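Side-chain contacts in type I polyketide synthase PikAII (Streptomyces venezuelae, PDB 3QP9), which builds polyketide chains as a modular synthase, its C2-type ketoreductase domain here probably epimerising the chain rather than reducing a ketone: residues L184-R189 with P357-D362; R51-V56 with A94-A99. All blocks are in the same frame, centred on the assembly; numbering follows the deposited sequence.

Contact 2 comes first along the chain and is complete before contact 1 opens. Their centres are 19 Å apart, and their nearest atoms are about 8 Å apart, so they do not touch. Contact 2 packs strand 51-57 against helix 89-102 within the N-terminal Rossmann-like half. Contact 1 joins the end of helix 170-185, from the same half, to a loop before helix 363-386 in the KR half. Helix 130-144 lies against both: its L142 meets R189 of contact 1 and L96 of contact 2. One contact is therefore core packing within a subdomain, and the other is a surface meeting of two subdomains.

Contact 1 (L184-R189 with P357-D362); sequences LEHPER and PLAATD
The carbonyl O of P357, whose CA lies 3.7 Å from E185 OE2, takes three hydrogen bonds from its own segment. The donors are A360 N, T361 N and T361 OG1. The hydroxyl OG1 of T361 is 2.9 Å from P357 O and sits above the carbonyl plane. These bonds hold the turn 357-361 together. The N-H of L358, next in the chain, faces E185. L358 N donates to E185 OE1 at 2.9 Å, nearly straight at 168°, and OE1 receives it on its syn lone pair, on the side of OE2. The chain of E185 runs extended beyond CG (chi2 -178°), which carries the carboxylate across to the turn. The second oxygen, OE2, accepts from G411 N, so both oxygens of the carboxylate are engaged by backbone N-H groups. In modular ketoreductases two Rossmann-like subdomains meet, and here the end of helix 170-185 in the structural one faces a loop of the catalytic one. The L358 side chain crosses that of E185 at about a right angle, with CB 3.5 Å from E185 OE1. L358 also packs on M178 and A182 of helix 170-185. H186 turns a ring edge to A359, with CE1 4.5 Å from A359 CB. NH1 of R189 lies 3.0 Å above the plane of the H186 ring, over its centre. Q140 on helix 130-144 bonds through NE2 to the carbonyl O atoms of L358 and T361.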
ATOM      1  N   LEU A 184      10.793  -9.403   4.472  1.00 30.74           N
ATOM      2  CA  LEU A 184      10.586 -10.306   5.635  1.00 31.62           C
ATOM      3  C   LEU A 184      10.714 -11.733   5.196  1.00 34.02           C
ATOM      4  O   LEU A 184      11.219 -12.579   5.946  1.00 34.22           O
ATOM      5  CB  LEU A 184       9.216 -10.139   6.241  1.00 34.10           C
ATOM      6  CG  LEU A 184       8.923  -8.773   6.839  1.00 32.21           C
ATOM      7  CD1 LEU A 184       7.429  -8.607   7.218  1.00 35.89           C
ATOM      8  CD2 LEU A 184       9.845  -8.588   8.004  1.00 33.80           C
ATOM      9  N   GLU A 185      10.321 -11.988   3.949  1.00 33.77           N
ATOM     10  CA  GLU A 185      10.391 -13.348   3.389  1.00 34.49           C
ATOM     11  C   GLU A 185      11.752 -13.761   2.815  1.00 34.69           C
ATOM     12  O   GLU A 185      12.100 -14.957   2.799  1.00 33.92           O
ATOM     13  CB  GLU A 185       9.237 -13.581   2.378  1.00 34.91           C
ATOM     14  CG  GLU A 185       7.797 -13.464   2.953  1.00 31.89           C
ATOM     15  CD  GLU A 185       6.766 -13.762   1.883  1.00 38.22           C
ATOM     16  OE1 GLU A 185       7.124 -13.897   0.680  1.00 35.11           O
ATOM     17  OE2 GLU A 185       5.586 -13.823   2.235  1.00 39.13           O
ATOM     18  N   HIS A 186      12.518 -12.814   2.287  1.00 33.25           N
ATOM     19  CA  HIS A 186      13.850 -13.123   1.755  1.00 33.85           C
ATOM     20  C   HIS A 186      14.882 -12.156   2.350  1.00 33.03           C
ATOM     21  O   HIS A 186      15.474 -11.308   1.656  1.00 32.49           O
ATOM     22  CB  HIS A 186      13.829 -13.068   0.214  1.00 34.76           C
ATOM     23  CG  HIS A 186      12.808 -13.965  -0.393  1.00 37.97           C
ATOM     24  ND1 HIS A 186      13.020 -15.321  -0.535  1.00 41.48           N
ATOM     25  CD2 HIS A 186      11.582 -13.715  -0.917  1.00 39.72           C
ATOM     26  CE1 HIS A 186      11.958 -15.881  -1.090  1.00 41.64           C
ATOM     27  NE2 HIS A 186      11.065 -14.933  -1.331  1.00 43.80           N
ATOM     28  N   PRO A 187      15.035 -12.203   3.658  1.00 32.28           N
ATOM     29  CA  PRO A 187      15.795 -11.105   4.262  1.00 32.00           C
ATOM     30  C   PRO A 187      17.292 -11.055   3.873  1.00 33.50           C
ATOM     31  O   PRO A 187      17.888 -10.023   3.916  1.00 32.60           O
ATOM     32  CB  PRO A 187      15.679 -11.378   5.748  1.00 29.55           C
ATOM     33  CG  PRO A 187      15.309 -12.903   5.822  1.00 33.82           C
ATOM     34  CD  PRO A 187      14.470 -13.138   4.641  1.00 34.15           C
ATOM     35  N   GLU A 188      17.893 -12.195   3.486  1.00 33.69           N
ATOM     36  CA  GLU A 188      19.296 -12.218   3.154  1.00 35.35           C
ATOM     37  C   GLU A 188      19.559 -11.585   1.781  1.00 35.30           C
ATOM     38  O   GLU A 188      20.683 -11.237   1.454  1.00 35.14           O
ATOM     39  CB  GLU A 188      19.825 -13.718   3.253  1.00 35.70           C
ATOM     40  CG  GLU A 188      19.358 -14.727   2.064  1.00 41.50           C
ATOM     41  CD  GLU A 188      17.783 -14.850   1.786  1.00 46.53           C
ATOM     42  OE1 GLU A 188      16.927 -14.597   2.656  1.00 44.38           O
ATOM     43  OE2 GLU A 188      17.388 -15.239   0.659  1.00 52.25           O
ATOM     44  N   ARG A 189      18.528 -11.481   0.942  1.00 34.51           N
ATOM     45  CA  ARG A 189      18.760 -10.978  -0.424  1.00 34.65           C
ATOM     46  C   ARG A 189      17.959  -9.728  -0.819  1.00 31.94           C
ATOM     47  O   ARG A 189      18.015  -9.292  -1.936  1.00 30.24           O
ATOM     48  CB  ARG A 189      18.601 -12.075  -1.466  1.00 34.85           C
ATOM     49  CG  ARG A 189      17.313 -12.924  -1.326  1.00 38.31           C
ATOM     50  CD  ARG A 189      17.072 -13.674  -2.586  1.00 42.99           C
ATOM     51  NE  ARG A 189      15.802 -14.391  -2.637  1.00 43.38           N
ATOM     52  CZ  ARG A 189      14.837 -14.128  -3.508  1.00 39.32           C
ATOM     53  NH1 ARG A 189      13.714 -14.849  -3.508  1.00 37.70           N
ATOM     54  NH2 ARG A 189      15.029 -13.157  -4.389  1.00 36.56           N
ATOM     55  N   PRO A 357       2.825 -16.975   0.093  1.00 47.16           N
ATOM     56  CA  PRO A 357       4.193 -16.433   0.031  1.00 45.60           C
ATOM     57  C   PRO A 357       4.586 -15.960  -1.381  1.00 43.98           C
ATOM     58  O   PRO A 357       4.083 -16.490  -2.384  1.00 42.42           O
ATOM     59  CB  PRO A 357       5.071 -17.659   0.446  1.00 46.86           C
ATOM     60  CG  PRO A 357       4.147 -18.429   1.422  1.00 46.80           C
ATOM     61  CD  PRO A 357       2.779 -18.316   0.736  1.00 47.91           C
ATOM     62  N   LEU A 358       5.502 -15.001  -1.483  1.00 41.78           N
ATOM     63  CA  LEU A 358       5.859 -14.498  -2.822  1.00 41.72           C
ATOM     64  C   LEU A 358       6.431 -15.599  -3.721  1.00 42.36           C
ATOM     65  O   LEU A 358       6.102 -15.627  -4.909  1.00 43.32           O
ATOM     66  CB  LEU A 358       6.789 -13.280  -2.798  1.00 40.77           C
ATOM     67  CG  LEU A 358       6.154 -12.003  -2.186  1.00 38.17           C
ATOM     68  CD1 LEU A 358       7.200 -10.957  -1.738  1.00 40.41           C
ATOM     69  CD2 LEU A 358       5.031 -11.314  -3.043  1.00 31.73           C
ATOM     70  N   ALA A 359       7.263 -16.476  -3.156  1.00 43.24           N
ATOM     71  CA  ALA A 359       7.903 -17.578  -3.929  1.00 45.32           C
ATOM     72  C   ALA A 359       6.856 -18.455  -4.584  1.00 47.10           C
ATOM     73  O   ALA A 359       7.097 -19.005  -5.666  1.00 47.66           O
ATOM     74  CB  ALA A 359       8.822 -18.428  -3.060  1.00 44.26           C
ATOM     75  N   ALA A 360       5.692 -18.548  -3.945  1.00 48.71           N
ATOM     76  CA  ALA A 360       4.662 -19.514  -4.356  1.00 51.11           C
ATOM     77  C   ALA A 360       3.575 -18.932  -5.251  1.00 51.71           C
ATOM     78  O   ALA A 360       2.884 -19.674  -5.921  1.00 52.25           O
ATOM     79  CB  ALA A 360       4.058 -20.235  -3.129  1.00 50.76           C
ATOM     80  N   THR A 361       3.432 -17.601  -5.279  1.00 52.14           N
ATOM     81  CA  THR A 361       2.461 -16.977  -6.161  1.00 52.12           C
ATOM     82  C   THR A 361       3.029 -16.735  -7.551  1.00 52.22           C
ATOM     83  O   THR A 361       4.118 -17.192  -7.873  1.00 52.58           O
ATOM     84  CB  THR A 361       1.950 -15.610  -5.642  1.00 52.19           C
ATOM     85  OG1 THR A 361       2.140 -15.480  -4.226  1.00 54.34           O
ATOM     86  CG2 THR A 361       0.508 -15.519  -5.946  1.00 50.43           C
ATOM     87  N   ASP A 362       2.263 -16.026  -8.370  1.00 51.34           N
ATOM     88  CA  ASP A 362       2.652 -15.680  -9.723  1.00 51.94           C
ATOM     89  C   ASP A 362       1.928 -14.392 -10.117  1.00 50.59           C
ATOM     90  O   ASP A 362       0.996 -13.994  -9.421  1.00 49.81           O
ATOM     91  CB  ASP A 362       2.369 -16.837 -10.721  1.00 53.36           C
ATOM     92  CG  ASP A 362       0.873 -17.218 -10.809  1.00 54.95           C
ATOM     93  OD1 ASP A 362       0.030 -16.350 -11.027  1.00 55.48           O
ATOM     94  OD2 ASP A 362       0.533 -18.412 -10.705  1.00 57.11           O
TER

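Contact 2 (R51-V56 with A94-A99); sequences RWLVVV and ATLGEA
L53 and L96 have similar first torsions. In both, CG stands opposite the carbonyl carbon, next to the backbone N (chi1 -59° for L53 and -65° for L96). The CA-CB bond of L53 points to the helix, and chi2 of -172° extends CD1, which touches both helix residues; CD2 branches off and still comes near A99. The CA-CB bond of L96 does not point at the strand, but its CD2 methyl reaches back to it. CD1 of L53 meets CD2 of L96 at 4.1 Å. The same CD1 lies 4.0 Å from CB of A99, and CD2 of L53 is 4.2 Å from that CB. L53 is thus set against two residues three places apart on the helix. The two leucine side chains run obliquely to each other. The CA-CB bond of A99 is directed toward the strand, and its methyl meets both branches of L53. The contact is wholly apolar, with no hydrogen bond between the segments. L81 of strand 77-83 touches both L53 and A99. L96 continues the apolar layer onto L138, A141 and L142 of helix 130-144. The next strand residue, V54, packs on L68 and L71 of helix 65-73, so L53 and V54 serve different helices. This alternation, with a parallel strand covered by helices on its two faces, is the layered alpha/beta/alpha build of a Rossmann-like domain.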
ATOM      1  N   ARG A  51      30.222  -5.197  -9.665  1.00 45.27           N
ATOM      2  CA  ARG A  51      29.249  -5.331 -10.726  1.00 43.94           C
ATOM      3  C   ARG A  51      27.854  -5.080 -10.136  1.00 41.73           C
ATOM      4  O   ARG A  51      27.469  -5.782  -9.169  1.00 40.97           O
ATOM      5  CB  ARG A  51      29.318  -6.734 -11.353  1.00 43.98           C
ATOM      6  CG  ARG A  51      28.318  -7.001 -12.503  1.00 47.33           C
ATOM      7  CD  ARG A  51      28.771  -6.518 -13.870  1.00 55.70           C
ATOM      8  NE  ARG A  51      30.215  -6.699 -14.083  1.00 62.47           N
ATOM      9  CZ  ARG A  51      30.791  -7.578 -14.910  1.00 64.56           C
ATOM     10  NH1 ARG A  51      30.078  -8.414 -15.664  1.00 64.17           N
ATOM     11  NH2 ARG A  51      32.117  -7.606 -14.991  1.00 65.76           N
ATOM     12  N   TRP A  52      27.118  -4.123 -10.749  1.00 39.51           N
ATOM     13  CA  TRP A  52      25.683  -3.875 -10.471  1.00 36.78           C
ATOM     14  C   TRP A  52      24.840  -4.276 -11.687  1.00 36.29           C
ATOM     15  O   TRP A  52      25.069  -3.800 -12.814  1.00 39.39           O
ATOM     16  CB  TRP A  52      25.415  -2.406 -10.038  1.00 36.01           C
ATOM     17  CG  TRP A  52      25.670  -2.233  -8.542  1.00 34.09           C
ATOM     18  CD1 TRP A  52      26.901  -2.158  -7.935  1.00 34.65           C
ATOM     19  CD2 TRP A  52      24.695  -2.211  -7.458  1.00 31.76           C
ATOM     20  NE1 TRP A  52      26.749  -2.053  -6.570  1.00 32.17           N
ATOM     21  CE2 TRP A  52      25.410  -2.109  -6.258  1.00 33.65           C
ATOM     22  CE3 TRP A  52      23.294  -2.228  -7.405  1.00 33.79           C
ATOM     23  CZ2 TRP A  52      24.777  -2.037  -5.004  1.00 32.08           C
ATOM     24  CZ3 TRP A  52      22.660  -2.207  -6.143  1.00 28.40           C
ATOM     25  CH2 TRP A  52      23.413  -2.101  -4.974  1.00 28.12           C
ATOM     26  N   LEU A  53      23.871  -5.148 -11.507  1.00 33.72           N
ATOM     27  CA  LEU A  53      22.971  -5.413 -12.609  1.00 36.20           C
ATOM     28  C   LEU A  53      21.831  -4.417 -12.523  1.00 36.61           C
ATOM     29  O   LEU A  53      21.234  -4.241 -11.437  1.00 36.54           O
ATOM     30  CB  LEU A  53      22.394  -6.834 -12.530  1.00 37.46           C
ATOM     31  CG  LEU A  53      23.384  -8.000 -12.534  1.00 38.69           C
ATOM     32  CD1 LEU A  53      22.628  -9.281 -12.653  1.00 44.10           C
ATOM     33  CD2 LEU A  53      24.474  -7.876 -13.639  1.00 43.53           C
ATOM     34  N   VAL A  54      21.530  -3.780 -13.637  1.00 36.38           N
ATOM     35  CA  VAL A  54      20.410  -2.861 -13.692  1.00 37.13           C
ATOM     36  C   VAL A  54      19.358  -3.472 -14.557  1.00 37.31           C
ATOM     37  O   VAL A  54      19.570  -3.686 -15.734  1.00 40.45           O
ATOM     38  CB  VAL A  54      20.825  -1.451 -14.135  1.00 35.68           C
ATOM     39  CG1 VAL A  54      19.609  -0.454 -14.159  1.00 37.81           C
ATOM     40  CG2 VAL A  54      21.962  -0.993 -13.249  1.00 37.78           C
ATOM     41  N   VAL A  55      18.267  -3.871 -13.940  1.00 35.89           N
ATOM     42  CA  VAL A  55      17.167  -4.415 -14.665  1.00 37.32           C
ATOM     43  C   VAL A  55      16.160  -3.405 -15.129  1.00 39.61           C
ATOM     44  O   VAL A  55      15.415  -2.916 -14.315  1.00 37.98           O
ATOM     45  CB  VAL A  55      16.453  -5.433 -13.840  1.00 36.26           C
ATOM     46  CG1 VAL A  55      15.532  -6.263 -14.719  1.00 37.73           C
ATOM     47  CG2 VAL A  55      17.467  -6.293 -13.130  1.00 39.45           C
ATOM     48  N   VAL A  56      16.093  -3.178 -16.447  1.00 41.08           N
ATOM     49  CA  VAL A  56      15.293  -2.162 -17.093  1.00 43.63           C
ATOM     50  C   VAL A  56      14.196  -2.831 -17.935  1.00 47.27           C
ATOM     51  O   VAL A  56      14.435  -3.863 -18.583  1.00 48.28           O
ATOM     52  CB  VAL A  56      16.230  -1.331 -17.983  1.00 43.06           C
ATOM     53  CG1 VAL A  56      15.567  -0.124 -18.579  1.00 44.85           C
ATOM     54  CG2 VAL A  56      17.424  -0.920 -17.137  1.00 41.64           C
ATOM     55  N   ALA A  94      17.208 -17.254 -16.643  1.00 50.16           N
ATOM     56  CA  ALA A  94      18.269 -17.632 -17.638  1.00 50.44           C
ATOM     57  C   ALA A  94      19.085 -16.384 -17.897  1.00 50.21           C
ATOM     58  O   ALA A  94      20.305 -16.398 -17.914  1.00 49.54           O
ATOM     59  CB  ALA A  94      17.623 -18.061 -18.912  1.00 50.76           C
ATOM     60  N   THR A  95      18.375 -15.264 -18.031  1.00 49.41           N
ATOM     61  CA  THR A  95      19.008 -14.005 -18.349  1.00 49.21           C
ATOM     62  C   THR A  95      19.916 -13.603 -17.211  1.00 48.32           C
ATOM     63  O   THR A  95      21.039 -13.178 -17.451  1.00 49.59           O
ATOM     64  CB  THR A  95      17.936 -12.887 -18.573  1.00 49.53           C
ATOM     65  OG1 THR A  95      17.154 -13.260 -19.701  1.00 50.87           O
ATOM     66  CG2 THR A  95      18.566 -11.526 -18.808  1.00 46.50           C
ATOM     67  N   LEU A  96      19.416 -13.718 -15.983  1.00 47.07           N
ATOM     68  CA  LEU A  96      20.215 -13.457 -14.777  1.00 45.72           C
ATOM     69  C   LEU A  96      21.427 -14.425 -14.579  1.00 45.12           C
ATOM     70  O   LEU A  96      22.541 -13.966 -14.317  1.00 44.15           O
ATOM     71  CB  LEU A  96      19.345 -13.464 -13.539  1.00 44.42           C
ATOM     72  CG  LEU A  96      18.281 -12.360 -13.411  1.00 44.39           C
ATOM     73  CD1 LEU A  96      17.177 -12.867 -12.457  1.00 39.49           C
ATOM     74  CD2 LEU A  96      18.873 -10.968 -12.984  1.00 40.43           C
ATOM     75  N   GLY A  97      21.178 -15.734 -14.641  1.00 46.75           N
ATOM     76  CA  GLY A  97      22.241 -16.764 -14.591  1.00 48.07           C
ATOM     77  C   GLY A  97      23.326 -16.494 -15.633  1.00 49.24           C
ATOM     78  O   GLY A  97      24.544 -16.552 -15.327  1.00 50.40           O
ATOM     79  N   GLU A  98      22.924 -16.176 -16.862  1.00 49.49           N
ATOM     80  CA  GLU A  98      23.909 -15.741 -17.873  1.00 50.37           C
ATOM     81  C   GLU A  98      24.726 -14.511 -17.430  1.00 49.20           C
ATOM     82  O   GLU A  98      25.956 -14.446 -17.606  1.00 47.93           O
ATOM     83  CB  GLU A  98      23.215 -15.525 -19.232  1.00 52.40           C
ATOM     84  CG  GLU A  98      23.946 -14.643 -20.280  1.00 57.61           C
ATOM     85  CD  GLU A  98      23.500 -14.945 -21.765  1.00 65.69           C
ATOM     86  OE1 GLU A  98      23.926 -14.201 -22.690  1.00 67.97           O
ATOM     87  OE2 GLU A  98      22.731 -15.919 -22.007  1.00 67.00           O
ATOM     88  N   ALA A  99      24.055 -13.531 -16.815  1.00 46.08           N
ATOM     89  CA  ALA A  99      24.737 -12.318 -16.409  1.00 44.82           C
ATOM     90  C   ALA A  99      25.642 -12.604 -15.241  1.00 44.71           C
ATOM     91  O   ALA A  99      26.682 -11.971 -15.121  1.00 44.85           O
ATOM     92  CB  ALA A  99      23.714 -11.229 -16.002  1.00 44.39           C
TER